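Local coordinates for CdiA-CT toxin, Conserved domain protein (Yersinia pseudotuberculosis serotype O:3, PDB 4ZQU) that probably acts as an endonuclease toxin in contact-dependent growth inhibition, and forms a complex with its cognate immunity protein, at residues A[37-42]-A[89-94]; A[44-49]-A[93-98]; A[52-57]-A[98-103]. All blocks are in the same frame, centred on the assembly; numbering follows the deposited sequence.

Interaction 1: A[37-42]-A[89-94]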
loop_
_atom_site.group_PDB
_atom_site.type_symbol
_atom_site.label_atom_id
_atom_site.label_comp_id
_atom_site.label_asym_id
_atom_site.label_seq_id
_atom_site.Cartn_x
_atom_site.Cartn_y
_atom_site.Cartn_z
ATOM N N ALA A 37 0.669 -0.168 14.555
ATOM C CA ALA A 37 0.116 -0.407 15.882
ATOM C C ALA A 37 0.465 -1.803 16.377
ATOM O O ALA A 37 -0.118 -2.792 15.934
ATOM C CB ALA A 37 -1.397 -0.212 15.871
ATOM N N LYS A 38 1.420 -1.875 17.297
ATOM C CA LYS A 38 1.818 -3.143 17.893
ATOM C C LYS A 38 1.389 -3.192 19.353
ATOM O O LYS A 38 1.477 -2.195 20.067
ATOM C CB LYS A 38 3.332 -3.346 17.769
ATOM C CG LYS A 38 3.836 -4.677 18.322
ATOM C CD LYS A 38 5.341 -4.840 18.137
ATOM C CE LYS A 38 5.850 -6.085 18.852
ATOM N NZ LYS A 38 5.238 -7.332 18.314
ATOM N N SER A 39 0.920 -4.352 19.796
ATOM C CA SER A 39 0.454 -4.501 21.169
ATOM C C SER A 39 0.978 -5.773 21.816
ATOM O O SER A 39 1.029 -6.831 21.191
ATOM C CB SER A 39 -1.075 -4.492 21.217
ATOM O OG SER A 39 -1.541 -4.671 22.544
ATOM N N LEU A 40 1.367 -5.661 23.079
ATOM C CA LEU A 40 1.773 -6.814 23.868
ATOM C C LEU A 40 0.871 -6.939 25.083
ATOM O O LEU A 40 0.844 -6.047 25.924
ATOM C CB LEU A 40 3.229 -6.681 24.303
ATOM C CG LEU A 40 4.261 -6.686 23.177
ATOM C CD1 LEU A 40 5.589 -6.154 23.675
ATOM C CD2 LEU A 40 4.422 -8.090 22.624
ATOM N N ASP A 41 0.117 -8.030 25.176
ATOM C CA ASP A 41 -0.741 -8.222 26.337
ATOM C C ASP A 41 0.031 -8.907 27.463
ATOM O O ASP A 41 1.204 -9.250 27.303
ATOM C CB ASP A 41 -2.009 -9.012 25.974
ATOM C CG ASP A 41 -1.715 -10.346 25.307
ATOM O OD1 ASP A 41 -0.700 -10.989 25.644
ATOM O OD2 ASP A 41 -2.519 -10.758 24.446
ATOM N N THR A 42 -0.635 -9.096 28.599
ATOM C CA THR A 42 0.004 -9.637 29.795
ATOM C C THR A 42 0.526 -11.054 29.581
ATOM O O THR A 42 1.579 -11.421 30.102
ATOM C CB THR A 42 -0.966 -9.644 30.991
ATOM O OG1 THR A 42 -2.117 -10.437 30.672
ATOM C CG2 THR A 42 -1.408 -8.228 31.327
ATOM N N ARG A 89 3.509 2.425 17.281
ATOM C CA ARG A 89 2.758 2.683 18.504
ATOM C C ARG A 89 2.646 1.399 19.318
ATOM O O ARG A 89 1.867 0.504 18.981
ATOM C CB ARG A 89 1.371 3.240 18.182
ATOM C CG ARG A 89 1.383 4.641 17.593
ATOM C CD ARG A 89 1.408 5.701 18.680
ATOM N NE ARG A 89 0.207 5.659 19.514
ATOM C CZ ARG A 89 -0.934 6.278 19.220
ATOM N NH1 ARG A 89 -1.038 6.992 18.107
ATOM N NH2 ARG A 89 -1.974 6.180 20.040
ATOM N N LEU A 90 3.432 1.319 20.388
ATOM C CA LEU A 90 3.570 0.088 21.156
ATOM C C LEU A 90 2.808 0.120 22.474
ATOM O O LEU A 90 3.012 1.006 23.302
ATOM C CB LEU A 90 5.050 -0.190 21.430
ATOM C CG LEU A 90 5.383 -1.487 22.165
ATOM C CD1 LEU A 90 5.100 -2.692 21.280
ATOM C CD2 LEU A 90 6.831 -1.481 22.627
ATOM N N ALA A 91 1.932 -0.862 22.665
ATOM C CA ALA A 91 1.233 -1.027 23.930
ATOM C C ALA A 91 1.912 -2.107 24.768
ATOM O O ALA A 91 2.166 -3.209 24.282
ATOM C CB ALA A 91 -0.226 -1.371 23.693
ATOM N N VAL A 92 2.220 -1.782 26.021
ATOM C CA VAL A 92 2.813 -2.746 26.944
ATOM C C VAL A 92 2.013 -2.809 28.249
ATOM O O VAL A 92 1.497 -1.794 28.719
ATOM C CB VAL A 92 4.293 -2.410 27.251
ATOM C CG1 VAL A 92 5.141 -2.540 25.992
ATOM C CG2 VAL A 92 4.424 -1.019 27.850
ATOM N N PRO A 93 1.898 -4.013 28.832
ATOM C CA PRO A 93 1.083 -4.234 30.029
ATOM C C PRO A 93 1.782 -3.844 31.328
ATOM O O PRO A 93 2.924 -3.388 31.313
ATOM C CB PRO A 93 0.826 -5.739 29.989
ATOM C CG PRO A 93 2.036 -6.292 29.339
ATOM C CD PRO A 93 2.501 -5.265 28.344
ATOM N N VAL A 94 1.089 -4.039 32.444
ATOM C CA VAL A 94 1.590 -3.637 33.752
ATOM C C VAL A 94 2.606 -4.624 34.320
ATOM O O VAL A 94 3.444 -4.254 35.141
ATOM C CB VAL A 94 0.435 -3.475 34.759
ATOM C CG1 VAL A 94 -0.478 -2.337 34.333
ATOM C CG2 VAL A 94 -0.350 -4.773 34.880
#

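Interaction 2: A[44-49]-A[93-98]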
loop_
_atom_site.group_PDB
_atom_site.type_symbol
_atom_site.label_atom_id
_atom_site.label_comp_id
_atom_site.label_asym_id
_atom_site.label_seq_id
_atom_site.Cartn_x
_atom_site.Cartn_y
_atom_site.Cartn_z
ATOM N N THR A 44 1.372 -12.582 26.572
ATOM C CA THR A 44 2.477 -12.594 25.618
ATOM C C THR A 44 3.738 -11.993 26.238
ATOM O O THR A 44 4.852 -12.453 25.977
ATOM C CB THR A 44 2.116 -11.824 24.333
ATOM O OG1 THR A 44 0.880 -12.322 23.809
ATOM C CG2 THR A 44 3.204 -11.986 23.284
ATOM N N MET A 45 3.554 -10.967 27.063
ATOM C CA MET A 45 4.665 -10.347 27.775
ATOM C C MET A 45 5.275 -11.331 28.768
ATOM O O MET A 45 6.490 -11.371 28.957
ATOM C CB MET A 45 4.205 -9.076 28.493
ATOM C CG MET A 45 5.329 -8.304 29.161
ATOM S SD MET A 45 6.569 -7.736 27.980
ATOM C CE MET A 45 5.743 -6.318 27.274
ATOM N N ALA A 46 4.419 -12.131 29.396
ATOM C CA ALA A 46 4.870 -13.169 30.310
ATOM C C ALA A 46 5.566 -14.295 29.551
ATOM O O ALA A 46 6.528 -14.885 30.044
ATOM C CB ALA A 46 3.702 -13.714 31.110
ATOM N N LYS A 47 5.075 -14.585 28.349
ATOM C CA LYS A 47 5.613 -15.674 27.540
ATOM C C LYS A 47 7.027 -15.368 27.047
ATOM O O LYS A 47 7.893 -16.244 27.036
ATOM C CB LYS A 47 4.692 -15.960 26.362
ATOM N N LEU A 48 7.256 -14.123 26.641
ATOM C CA LEU A 48 8.573 -13.693 26.185
ATOM C C LEU A 48 9.459 -13.321 27.370
ATOM O O LEU A 48 9.927 -12.187 27.481
ATOM C CB LEU A 48 8.449 -12.509 25.226
ATOM C CG LEU A 48 7.649 -12.772 23.950
ATOM C CD1 LEU A 48 7.535 -11.508 23.119
ATOM C CD2 LEU A 48 8.289 -13.885 23.143
ATOM N N SER A 49 9.690 -14.291 28.249
ATOM C CA SER A 49 10.402 -14.049 29.498
ATOM C C SER A 49 11.913 -14.140 29.326
ATOM O O SER A 49 12.666 -13.497 30.057
ATOM C CB SER A 49 9.945 -15.041 30.567
ATOM O OG SER A 49 10.258 -16.369 30.188
ATOM N N PRO A 93 1.898 -4.013 28.832
ATOM C CA PRO A 93 1.083 -4.234 30.029
ATOM C C PRO A 93 1.782 -3.844 31.328
ATOM O O PRO A 93 2.924 -3.388 31.313
ATOM C CB PRO A 93 0.826 -5.739 29.989
ATOM C CG PRO A 93 2.036 -6.292 29.339
ATOM C CD PRO A 93 2.501 -5.265 28.344
ATOM N N VAL A 94 1.089 -4.039 32.444
ATOM C CA VAL A 94 1.590 -3.637 33.752
ATOM C C VAL A 94 2.606 -4.624 34.320
ATOM O O VAL A 94 3.444 -4.254 35.141
ATOM C CB VAL A 94 0.435 -3.475 34.759
ATOM C CG1 VAL A 94 -0.478 -2.337 34.333
ATOM C CG2 VAL A 94 -0.350 -4.773 34.880
ATOM N N ASN A 95 2.535 -5.877 33.876
ATOM C CA ASN A 95 3.437 -6.910 34.379
ATOM C C ASN A 95 4.780 -6.914 33.653
ATOM O O ASN A 95 5.554 -7.866 33.767
ATOM C CB ASN A 95 2.785 -8.293 34.273
ATOM C CG ASN A 95 2.583 -8.740 32.835
ATOM O OD1 ASN A 95 2.302 -7.928 31.955
ATOM N ND2 ASN A 95 2.727 -10.038 32.592
ATOM N N THR A 96 5.048 -5.848 32.904
ATOM C CA THR A 96 6.330 -5.684 32.232
ATOM C C THR A 96 7.434 -5.484 33.265
ATOM O O THR A 96 7.411 -4.521 34.031
ATOM C CB THR A 96 6.313 -4.490 31.258
ATOM O OG1 THR A 96 5.262 -4.665 30.299
ATOM C CG2 THR A 96 7.647 -4.372 30.535
ATOM N N THR A 97 8.393 -6.402 33.288
ATOM C CA THR A 97 9.465 -6.350 34.273
ATOM C C THR A 97 10.531 -5.342 33.871
ATOM O O THR A 97 10.594 -4.915 32.718
ATOM C CB THR A 97 10.122 -7.724 34.463
ATOM O OG1 THR A 97 10.900 -8.045 33.307
ATOM C CG2 THR A 97 9.068 -8.794 34.668
ATOM N N LYS A 98 11.365 -4.967 34.836
ATOM C CA LYS A 98 12.462 -4.035 34.605
ATOM C C LYS A 98 13.380 -4.551 33.509
ATOM O O LYS A 98 13.827 -3.791 32.650
ATOM C CB LYS A 98 13.250 -3.814 35.898
ATOM C CG LYS A 98 12.374 -3.478 37.095
ATOM C CD LYS A 98 13.124 -3.643 38.403
ATOM C CE LYS A 98 14.297 -2.688 38.488
ATOM N NZ LYS A 98 15.014 -2.830 39.785
#

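Interaction 3: A[52-57]-A[98-103]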
loop_
_atom_site.group_PDB
_atom_site.type_symbol
_atom_site.label_atom_id
_atom_site.label_comp_id
_atom_site.label_asym_id
_atom_site.label_seq_id
_atom_site.Cartn_x
_atom_site.Cartn_y
_atom_site.Cartn_z
ATOM N N ASN A 52 16.233 -10.948 25.466
ATOM C CA ASN A 52 16.227 -10.596 24.044
ATOM C C ASN A 52 14.939 -10.980 23.304
ATOM O O ASN A 52 14.788 -10.658 22.129
ATOM C CB ASN A 52 17.431 -11.226 23.335
ATOM C CG ASN A 52 17.892 -10.419 22.136
ATOM O OD1 ASN A 52 17.886 -9.190 22.164
ATOM N ND2 ASN A 52 18.295 -11.110 21.075
ATOM N N GLN A 53 14.013 -11.650 23.983
ATOM C CA GLN A 53 12.775 -12.095 23.340
ATOM C C GLN A 53 11.831 -10.937 23.049
ATOM O O GLN A 53 11.184 -10.897 22.003
ATOM C CB GLN A 53 12.059 -13.130 24.203
ATOM C CG GLN A 53 12.231 -14.554 23.717
ATOM C CD GLN A 53 11.410 -15.537 24.520
ATOM O OE1 GLN A 53 11.291 -15.411 25.737
ATOM N NE2 GLN A 53 10.825 -16.516 23.839
ATOM N N VAL A 54 11.745 -10.005 23.989
ATOM C CA VAL A 54 10.939 -8.811 23.802
ATOM C C VAL A 54 11.580 -7.908 22.757
ATOM O O VAL A 54 10.906 -7.420 21.848
ATOM C CB VAL A 54 10.763 -8.040 25.124
ATOM C CG1 VAL A 54 10.133 -6.682 24.874
ATOM C CG2 VAL A 54 9.924 -8.851 26.099
ATOM N N TYR A 55 12.886 -7.701 22.887
ATOM C CA TYR A 55 13.642 -6.893 21.934
ATOM C C TYR A 55 13.491 -7.419 20.510
ATOM O O TYR A 55 13.309 -6.642 19.575
ATOM C CB TYR A 55 15.123 -6.848 22.325
ATOM C CG TYR A 55 15.994 -6.128 21.321
ATOM C CD1 TYR A 55 16.065 -4.742 21.304
ATOM C CD2 TYR A 55 16.744 -6.834 20.390
ATOM C CE1 TYR A 55 16.857 -4.080 20.384
ATOM C CE2 TYR A 55 17.539 -6.179 19.467
ATOM C CZ TYR A 55 17.593 -4.804 19.469
ATOM O OH TYR A 55 18.384 -4.151 18.553
ATOM N N SER A 56 13.561 -8.739 20.355
ATOM C CA SER A 56 13.420 -9.377 19.048
ATOM C C SER A 56 12.077 -9.079 18.398
ATOM O O SER A 56 12.021 -8.654 17.246
ATOM C CB SER A 56 13.599 -10.890 19.166
ATOM O OG SER A 56 14.932 -11.225 19.505
ATOM N N SER A 57 11.000 -9.312 19.141
ATOM C CA SER A 57 9.648 -9.107 18.628
ATOM C C SER A 57 9.457 -7.696 18.089
ATOM O O SER A 57 8.879 -7.502 17.020
ATOM C CB SER A 57 8.617 -9.385 19.719
ATOM O OG SER A 57 7.306 -9.120 19.251
ATOM N N LYS A 98 11.365 -4.967 34.836
ATOM C CA LYS A 98 12.462 -4.035 34.605
ATOM C C LYS A 98 13.380 -4.551 33.509
ATOM O O LYS A 98 13.827 -3.791 32.650
ATOM C CB LYS A 98 13.250 -3.814 35.898
ATOM C CG LYS A 98 12.374 -3.478 37.095
ATOM C CD LYS A 98 13.124 -3.643 38.403
ATOM C CE LYS A 98 14.297 -2.688 38.488
ATOM N NZ LYS A 98 15.014 -2.830 39.785
ATOM N N ALA A 99 13.647 -5.853 33.542
ATOM C CA ALA A 99 14.470 -6.499 32.528
ATOM C C ALA A 99 13.838 -6.374 31.146
ATOM O O ALA A 99 14.538 -6.287 30.138
ATOM C CB ALA A 99 14.687 -7.958 32.879
ATOM N N GLN A 100 12.511 -6.364 31.109
ATOM C CA GLN A 100 11.784 -6.250 29.853
ATOM C C GLN A 100 11.741 -4.805 29.363
ATOM O O GLN A 100 11.803 -4.549 28.162
ATOM C CB GLN A 100 10.371 -6.816 30.006
ATOM C CG GLN A 100 10.343 -8.340 30.038
ATOM C CD GLN A 100 8.970 -8.909 30.340
ATOM O OE1 GLN A 100 8.182 -8.308 31.070
ATOM N NE2 GLN A 100 8.678 -10.076 29.777
ATOM N N TRP A 101 11.647 -3.863 30.296
ATOM C CA TRP A 101 11.725 -2.447 29.956
ATOM C C TRP A 101 13.080 -2.096 29.361
ATOM O O TRP A 101 13.197 -1.167 28.563
ATOM C CB TRP A 101 11.463 -1.577 31.184
ATOM C CG TRP A 101 10.024 -1.247 31.365
ATOM C CD1 TRP A 101 9.201 -1.675 32.366
ATOM C CD2 TRP A 101 9.224 -0.426 30.508
ATOM N NE1 TRP A 101 7.939 -1.165 32.189
ATOM C CE2 TRP A 101 7.927 -0.395 31.055
ATOM C CE3 TRP A 101 9.481 0.287 29.334
ATOM C CZ2 TRP A 101 6.886 0.322 30.464
ATOM C CZ3 TRP A 101 8.449 0.999 28.753
ATOM C CH2 TRP A 101 7.167 1.010 29.317
ATOM N N THR A 102 14.105 -2.838 29.768
ATOM C CA THR A 102 15.447 -2.657 29.235
ATOM C C THR A 102 15.484 -3.021 27.754
ATOM O O THR A 102 16.164 -2.367 26.962
ATOM C CB THR A 102 16.471 -3.502 30.007
ATOM O OG1 THR A 102 16.461 -3.116 31.386
ATOM C CG2 THR A 102 17.863 -3.300 29.447
ATOM N N GLU A 103 14.743 -4.064 27.386
ATOM C CA GLU A 103 14.639 -4.479 25.991
ATOM C C GLU A 103 13.780 -3.498 25.203
ATOM O O GLU A 103 14.064 -3.199 24.043
ATOM C CB GLU A 103 14.057 -5.890 25.880
ATOM C CG GLU A 103 14.764 -6.931 26.731
ATOM C CD GLU A 103 14.468 -8.349 26.283
ATOM O OE1 GLU A 103 13.991 -8.524 25.143
ATOM O OE2 GLU A 103 14.707 -9.287 27.073
#

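Interaction 1: A[37-42]-A[89-94]
Lys38 pairs with Leu90 in the parallel beta ladder of the core sheet, bonding to Arg89 and Ala91 on its two sides. Its N donates to Arg89 O at 2.9 Å, and its O accepts from Ala91 N at 3.0 Å, with the donor in the carbonyl plane. Leu40 N then closes the next bond on Ala91 O (2.8 Å). The Lys38 side chain packs its aliphatic part on a neighbour and sends its amine to a helix. With CG anti to the backbone N (chi1 -178°) it runs alongside Leu90, both chains pointing the same way. CB lies 4.0 Å from Leu90 CD1, while CG and CD each pass 3.8 Å from that same methyl. CE leads beyond it, and a bend at the last torsion turns NZ to a hydrogen bond with Ser57 OG. Ser39 and Ala91 pair on the other face, under Trp3 of helix 3-9, with OG beside the Ala91 methyl. Past the ladder Leu40 CD1 packs against Leu90 CD1 and Val92 CG1, and the Pro93 ring takes over: its CD lies against Leu40 O at 3.0 Å and its CB meets Thr42 CG2 at 3.6 Å. A proline nitrogen carries no hydrogen, so Leu40 O cannot receive the bond that would extend the pattern. The chemistry thus changes from hydrogen-bonded ladder to apolar contact, just where helix 42-47 begins.

Interaction 2: A[44-49]-A[93-98]
Thr96 OG1 donates a 2.9 Å hydrogen bond to Pro93 O, reaching it from above the carbonyl plane, and carries the tip of Met45, whose CE lies 3.5 Å away. The hydroxyl oxygen, held by its bond to Pro93 O, can thus lie against the methionine methyl. Met45 comes from helix 42-47 and folds over this turn. Its first torsion (chi1 -175°) sends CG anti to the backbone N, and bends at the next two torsions curl the thioether round. CB rests 3.6 Å from Pro93 CG, and CE swings back to lie 3.6 Å from Pro93 CD, leaving the proline ring edge cradled in the hook of the chain. At the outer margin the Asn95 amide spans two helix residues: OD1 is 4.1 Å from Met45 CB, and ND2 is equally far from Ala46 CB. That same ND2 donates to Thr42 O in the first turn of the helix. No hydrogen bond joins the two segments themselves. The arrangement adjoins a beta-alpha-beta crossover of strand 85-92, helix 98-113 and strand 117-122, consistent with the PDDEXK-type endonuclease family: the linker entering the crossover helix is covered by a short helix that follows the neighbouring parallel strand.

Interaction 3: A[52-57]-A[98-103]
The edge of the Tyr55 ring meets the backbone carbonyl of Glu103: Glu103 O lies in the ring plane, 3.7 Å from Tyr55 CD1. Two helices pack here, the N-terminal end of helix 53-66 against helix 98-113, and each carboxylate oxygen of Glu103 accepts a backbone N-H. Glu103 OE1 is met by Tyr55 N almost head-on, nearly along its C-O axis, at 2.6 Å and with a straight N-H angle of 167°. Glu103 OE2 is met by Asn52 N at 2.8 Å from above the carboxylate plane, in a more bent bond. The carboxylate thus serves the start of helix 53-66, whose N-cap residue Asn52 makes no capping bond through its own side chain. The positive end of the helix dipole would be expected to welcome such a group. Extended beyond CG, the glutamate bridges helices whose axes, over segments 53-57 and 98-103, approach to 8.6 Å, at 32° between their directions. Val54 packs against it, Val54 CB lying 3.3 Å from Glu103 OE1. The Val54 and Gln100 side chains cross at about a right angle, Val54 CG2 lying 4.0 Å from Gln100 CG. The Gln100 amide is itself gripped, NE2 by Met45 O and OE1 by Thr97 N. At the same helix start, Asn52 O accepts from Ser56 N and, at 2.7 Å, from Ser56 OG, the two donors reaching it from opposite faces of the carbonyl plane.

Overall arrangement
Followed from the N terminus, the chain runs through strand 33-39, helix 42-47 and the start of helix 53-66, and later through strand 85-92, a linker and helix 98-113. The three interactions join these two runs in the same order, so interaction 3 crosses interactions 1 and 2 along the chain instead of nesting with them, and interactions 1 and 2 end on one stretch, sharing Pro93 and Val94. Each closes a loop of forty or more residues that includes the hairpin 70-79. Interaction 1 joins the parallel strands, interaction 2 their exits, and interaction 3 the helices that follow. Interactions 2 and 3 share Lys98, and Val92 packing on Trp101 links sheet to helix.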